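Local coordinates for hemin ABC transporter, periplasmic hemin-binding protein HutB (PDB 5KHL) that binds hemin in the periplasm of Vibrio cholerae and probably hands it to an ABC transporter for import, at residues L156-E159 with G160-A163; L195-E198 with S199-E202; A233-A236 with G237-K240. All coordinates share one frame; numbering follows the deposited sequence. Where two conformers were deposited one is given.

Contact 1 (L156-E159 with G160-A163)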
# COMPACT_ATOMS: atom_id res chain seq x y z
N LEU A 156 8.11 0.07 -11.23
CA LEU A 156 8.79 -0.56 -10.12
C LEU A 156 10.20 -0.77 -10.58
O LEU A 156 10.46 -1.67 -11.39
CB LEU A 156 8.11 -1.88 -9.75
CG LEU A 156 8.33 -2.42 -8.35
CD1 LEU A 156 7.71 -1.49 -7.32
CD2 LEU A 156 7.72 -3.81 -8.23
N LEU A 157 11.11 0.08 -10.11
CA LEU A 157 12.50 0.06 -10.55
C LEU A 157 13.41 -0.53 -9.48
O LEU A 157 13.22 -0.25 -8.30
CB LEU A 157 12.96 1.48 -10.93
CG LEU A 157 12.07 2.25 -11.91
CD1 LEU A 157 12.47 3.71 -12.05
CD2 LEU A 157 12.09 1.60 -13.28
N HIS A 158 14.36 -1.36 -9.87
CA HIS A 158 15.39 -1.86 -8.95
C HIS A 158 16.78 -1.80 -9.58
O HIS A 158 16.92 -1.76 -10.80
CB HIS A 158 15.11 -3.30 -8.50
CG HIS A 158 13.94 -3.43 -7.56
ND1 HIS A 158 13.31 -2.36 -7.01
CD2 HIS A 158 13.31 -4.54 -7.09
CE1 HIS A 158 12.31 -2.78 -6.23
NE2 HIS A 158 12.30 -4.09 -6.26
N GLU A 159 17.79 -1.79 -8.73
CA GLU A 159 19.17 -1.82 -9.19
C GLU A 159 19.42 -3.17 -9.86
O GLU A 159 19.22 -4.23 -9.26
CB GLU A 159 20.14 -1.58 -8.01
CG GLU A 159 20.19 -0.12 -7.48
CD GLU A 159 18.88 0.39 -6.87
OE1 GLU A 159 17.95 -0.42 -6.62
OE2 GLU A 159 18.77 1.61 -6.65
N GLY A 160 19.81 -3.14 -11.13
CA GLY A 160 20.12 -4.36 -11.86
C GLY A 160 18.94 -5.25 -12.25
O GLY A 160 19.14 -6.24 -12.96
N ARG A 161 17.73 -4.91 -11.80
CA ARG A 161 16.52 -5.62 -12.24
C ARG A 161 15.90 -4.90 -13.42
O ARG A 161 16.11 -3.70 -13.61
CB ARG A 161 15.48 -5.74 -11.13
CG ARG A 161 15.95 -6.47 -9.89
CD ARG A 161 15.79 -7.98 -10.00
NE ARG A 161 17.06 -8.68 -10.20
CZ ARG A 161 17.26 -9.94 -9.82
NH1 ARG A 161 18.44 -10.53 -10.03
NH2 ARG A 161 16.29 -10.61 -9.22
N ALA A 162 15.12 -5.63 -14.21
CA ALA A 162 14.40 -5.03 -15.31
C ALA A 162 13.24 -4.18 -14.78
O ALA A 162 12.52 -4.58 -13.87
CB ALA A 162 13.90 -6.10 -16.28
N ALA A 163 13.09 -2.98 -15.34
CA ALA A 163 12.02 -2.06 -14.96
C ALA A 163 10.64 -2.69 -15.07
O ALA A 163 10.18 -2.98 -16.17
CB ALA A 163 12.08 -0.81 -15.81
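H158 and R161 meet through the aliphatic roots of their side chains: H158 CB lies 3.6 Å from R161 CG. Relative to the imidazole, R161 CG lies at the edge, near the ring plane, and not over a face. Beyond CG the arginine chain kinks twice, first at chi2, and this carries the guanidinium away from the histidine. H158 has CG beside the backbone N and anti to the carbonyl carbon (chi1 -71°), and with chi2 at -9° ND1 turns back to L157 O in the preceding peptide, 2.5 Å away; this bond is very short, so its exact length is doubtful. Beyond the loop itself, H158 touches L215, and E159, bent at its second torsion, touches K217.

At the other end of the loop the contact is purely apolar. The CD2 methyl of L157 comes to 3.5 Å from the methyl CB of A163, and the leucine, which is buried, also packs on V228. The L157 backbone N is held separately by the hydroxyl of S211.

Between the two pairs the chain reverses. The amide of R161 makes a weak hydrogen bond to H158 O at 3.4 Å, closing four residues in which E159 has an extended backbone and G160 a positive phi of 72°. These values are those of a type II beta turn with glycine at its third position. L156 pairs through its backbone with N164, so the turn tips a beta hairpin that joins the antiparallel strands 152-156 and 164-166 of the mixed sheet.

Contact 2 (L195-E198 with S199-E202)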
# COMPACT_ATOMS: atom_id res chain seq x y z
N LEU A 195 8.20 -4.26 -18.13
CA LEU A 195 7.58 -3.43 -19.15
C LEU A 195 8.53 -3.23 -20.30
O LEU A 195 9.54 -2.54 -20.16
CB LEU A 195 7.15 -2.07 -18.57
CG LEU A 195 6.50 -1.09 -19.55
CD1 LEU A 195 5.24 -1.67 -20.16
CD2 LEU A 195 6.20 0.24 -18.89
N SER A 196 8.20 -3.84 -21.44
CA SER A 196 9.01 -3.71 -22.63
C SER A 196 9.17 -2.24 -22.97
O SER A 196 8.22 -1.45 -22.83
CB SER A 196 8.40 -4.48 -23.80
OG SER A 196 7.76 -3.62 -24.73
N MET A 197 10.37 -1.86 -23.39
CA MET A 197 10.63 -0.48 -23.76
C MET A 197 9.65 0.00 -24.83
O MET A 197 9.25 1.17 -24.82
CB MET A 197 12.08 -0.31 -24.24
CG MET A 197 13.08 0.13 -23.17
SD MET A 197 12.47 0.13 -21.47
CE MET A 197 11.87 1.80 -21.30
N GLU A 198 9.25 -0.90 -25.73
CA GLU A 198 8.29 -0.58 -26.81
C GLU A 198 6.89 -0.25 -26.28
O GLU A 198 6.28 0.73 -26.76
CB GLU A 198 8.18 -1.74 -27.79
CG GLU A 198 9.50 -2.12 -28.44
CD GLU A 198 9.77 -3.62 -28.35
OE1 GLU A 198 9.79 -4.29 -29.40
OE2 GLU A 198 9.96 -4.12 -27.21
N SER A 199 6.39 -1.05 -25.34
CA SER A 199 5.08 -0.82 -24.72
C SER A 199 5.06 0.56 -24.06
O SER A 199 4.08 1.29 -24.19
CB SER A 199 4.77 -1.91 -23.69
OG SER A 199 4.75 -3.20 -24.28
N MET A 200 6.15 0.91 -23.37
CA MET A 200 6.26 2.19 -22.69
C MET A 200 6.18 3.33 -23.68
O MET A 200 5.41 4.28 -23.49
CB MET A 200 7.54 2.28 -21.88
CG MET A 200 7.49 3.45 -20.90
SD MET A 200 9.04 3.68 -20.04
CE MET A 200 9.14 2.16 -19.10
N ILE A 201 6.98 3.24 -24.73
CA ILE A 201 6.88 4.20 -25.82
C ILE A 201 5.44 4.29 -26.36
O ILE A 201 4.91 5.38 -26.58
CB ILE A 201 7.80 3.84 -26.98
CG1 ILE A 201 9.26 3.83 -26.54
CG2 ILE A 201 7.63 4.81 -28.11
CD1 ILE A 201 10.20 3.33 -27.65
N GLU A 202 4.82 3.13 -26.55
CA GLU A 202 3.46 3.06 -27.07
C GLU A 202 2.44 3.70 -26.13
O GLU A 202 1.55 4.43 -26.58
CB GLU A 202 3.07 1.61 -27.37
CG GLU A 202 1.72 1.45 -28.05
CD GLU A 202 1.51 2.43 -29.21
OE1 GLU A 202 0.37 2.91 -29.38
OE2 GLU A 202 2.47 2.71 -29.97
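S196 caps the helix that S199 belongs to: the amide N of S199 points almost straight at S196 OG, 3.0 Å away with an N-H...O angle of 168°. The serine thus takes up one of the first-turn amides that have no carbonyl of the helix before them. Its carbonyl works as well, since M200 N donates to S196 O at 3.2 Å, the first of the regular helical bonds. I201 N to M197 O (3.1 Å) and E202 N to E198 O (2.8 Å) follow in the same i to i+4 pattern. At the capping end the two serine hydroxyls also lie near each other, S196 OG being 3.1 Å from S199 OG.

Outward from this polar start, L195 folds across the helix. One branch, CD1, rests against S199 CB at 3.6 Å. The other, CD2, meets M200 CE at 3.5 Å, the two side chains crossing at about a right angle. The M200 side chain sets out extended, CG anti to N (chi1 -166°), and bends only at chi3 (-65°), which brings CE round to the leucine. The same methyl lies 3.5 Å from M197 CE, so it touches both; M197 was modelled in two conformers, however, and this half of the packing is less certain. L195 and M200 both continue inward onto L155 of strand 152-156, while M197 touches V228 and M230.

A serine N-cap flanked by an apolar pair, the residue before the cap against the fourth residue after it, is a hydrophobic staple. Here it begins helix 197-203 and seats its first turn on the sheet.

Contact 3 (A233-A236 with G237-K240)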
# COMPACT_ATOMS: atom_id res chain seq x y z
N ALA A 233 11.02 9.71 -24.85
CA ALA A 233 10.05 9.69 -25.94
C ALA A 233 8.60 9.59 -25.45
O ALA A 233 7.71 9.20 -26.19
CB ALA A 233 10.36 8.55 -26.90
N THR A 234 8.38 9.95 -24.18
CA THR A 234 7.04 10.07 -23.61
C THR A 234 6.88 11.48 -23.08
O THR A 234 7.88 12.12 -22.76
CB THR A 234 6.79 9.06 -22.49
OG1 THR A 234 7.68 9.34 -21.40
CG2 THR A 234 7.05 7.66 -22.97
N PRO A 235 5.64 11.98 -22.99
CA PRO A 235 5.38 13.29 -22.37
C PRO A 235 5.96 13.39 -20.97
O PRO A 235 6.61 14.39 -20.64
CB PRO A 235 3.86 13.37 -22.34
CG PRO A 235 3.45 12.60 -23.53
CD PRO A 235 4.42 11.44 -23.62
N ALA A 236 5.72 12.36 -20.16
CA ALA A 236 6.26 12.33 -18.81
C ALA A 236 7.77 12.55 -18.82
O ALA A 236 8.30 13.37 -18.07
CB ALA A 236 5.90 11.00 -18.15
N GLY A 237 8.47 11.85 -19.70
CA GLY A 237 9.91 11.99 -19.76
C GLY A 237 10.35 13.35 -20.26
O GLY A 237 11.24 13.97 -19.67
N GLN A 238 9.74 13.83 -21.34
CA GLN A 238 10.18 15.08 -21.95
C GLN A 238 9.74 16.29 -21.10
O GLN A 238 10.22 17.41 -21.29
CB GLN A 238 9.67 15.20 -23.41
CG GLN A 238 8.15 15.13 -23.59
CD GLN A 238 7.71 14.73 -24.99
OE1 GLN A 238 8.43 14.03 -25.72
NE2 GLN A 238 6.52 15.16 -25.38
N ASN A 239 8.85 16.05 -20.13
CA ASN A 239 8.50 17.08 -19.15
C ASN A 239 9.05 16.79 -17.75
O ASN A 239 8.73 17.51 -16.80
CB ASN A 239 6.98 17.26 -19.07
CG ASN A 239 6.39 17.87 -20.33
OD1 ASN A 239 5.39 17.38 -20.87
ND2 ASN A 239 7.01 18.96 -20.82
N LYS A 240 9.87 15.75 -17.62
CA LYS A 240 10.41 15.30 -16.32
C LYS A 240 9.29 15.21 -15.28
O LYS A 240 9.45 15.56 -14.12
CB LYS A 240 11.52 16.24 -15.83
CG LYS A 240 12.67 16.46 -16.82
CD LYS A 240 13.57 17.60 -16.33
CE LYS A 240 14.58 18.03 -17.39
NZ LYS A 240 15.68 17.04 -17.55
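T234 and G237 make the capping bond of a short helix: G237 N donates to T234 OG1 at 3.1 Å. With chi1 at 64° the hydroxyl turns in toward the helix start, and it also bonds to L231 O, so two partners hold it. P235 follows the cap as the first helical residue, where its missing N-H costs no helical bond, and it packs on Q204 and D206.

Backbone bonds carry the rest of the single turn. Q238 N reaches T234 O at 2.9 Å and N239 N reaches P235 O at 2.8 Å, the latter clearly bent at 134°. The helix then ends in a Schellman motif: K240, with a positive phi, sends its N to G237 O at 3.0 Å, while the amide of the next residue turns back to A236 O.

Among the side chains, Q238 has CG between its backbone N and carbonyl carbon (chi1 59°). This lays CG 3.1 Å from T234 O, and the chain then runs on extended to put NE2 3.7 Å from P235 CA. K240 starts away from the preceding turn, and its NZ forms a salt bridge with D222.

Overall arrangement
All three contacts lie on one side of the chain's centre. Contact 1 is at the surface, while contacts 2 and 3 are partly buried. Contacts 2 and 3 share a design, a hydroxyl N-cap starting a helix, but the former backs its cap with leucine and methionine over the sheet, whereas the latter also holds the end of its helix and relies largely on polar groups. Contact 1 has no helix and turns the chain between two strands. It joins contact 2 through a probable hydrogen bond from L195 N to A163 O, and contacts 2 and 3 touch where the T234 CG2 methyl packs on the backbone oxygen M200 O. Contacts 1 and 3 stay about 12 Å apart at their nearest atoms.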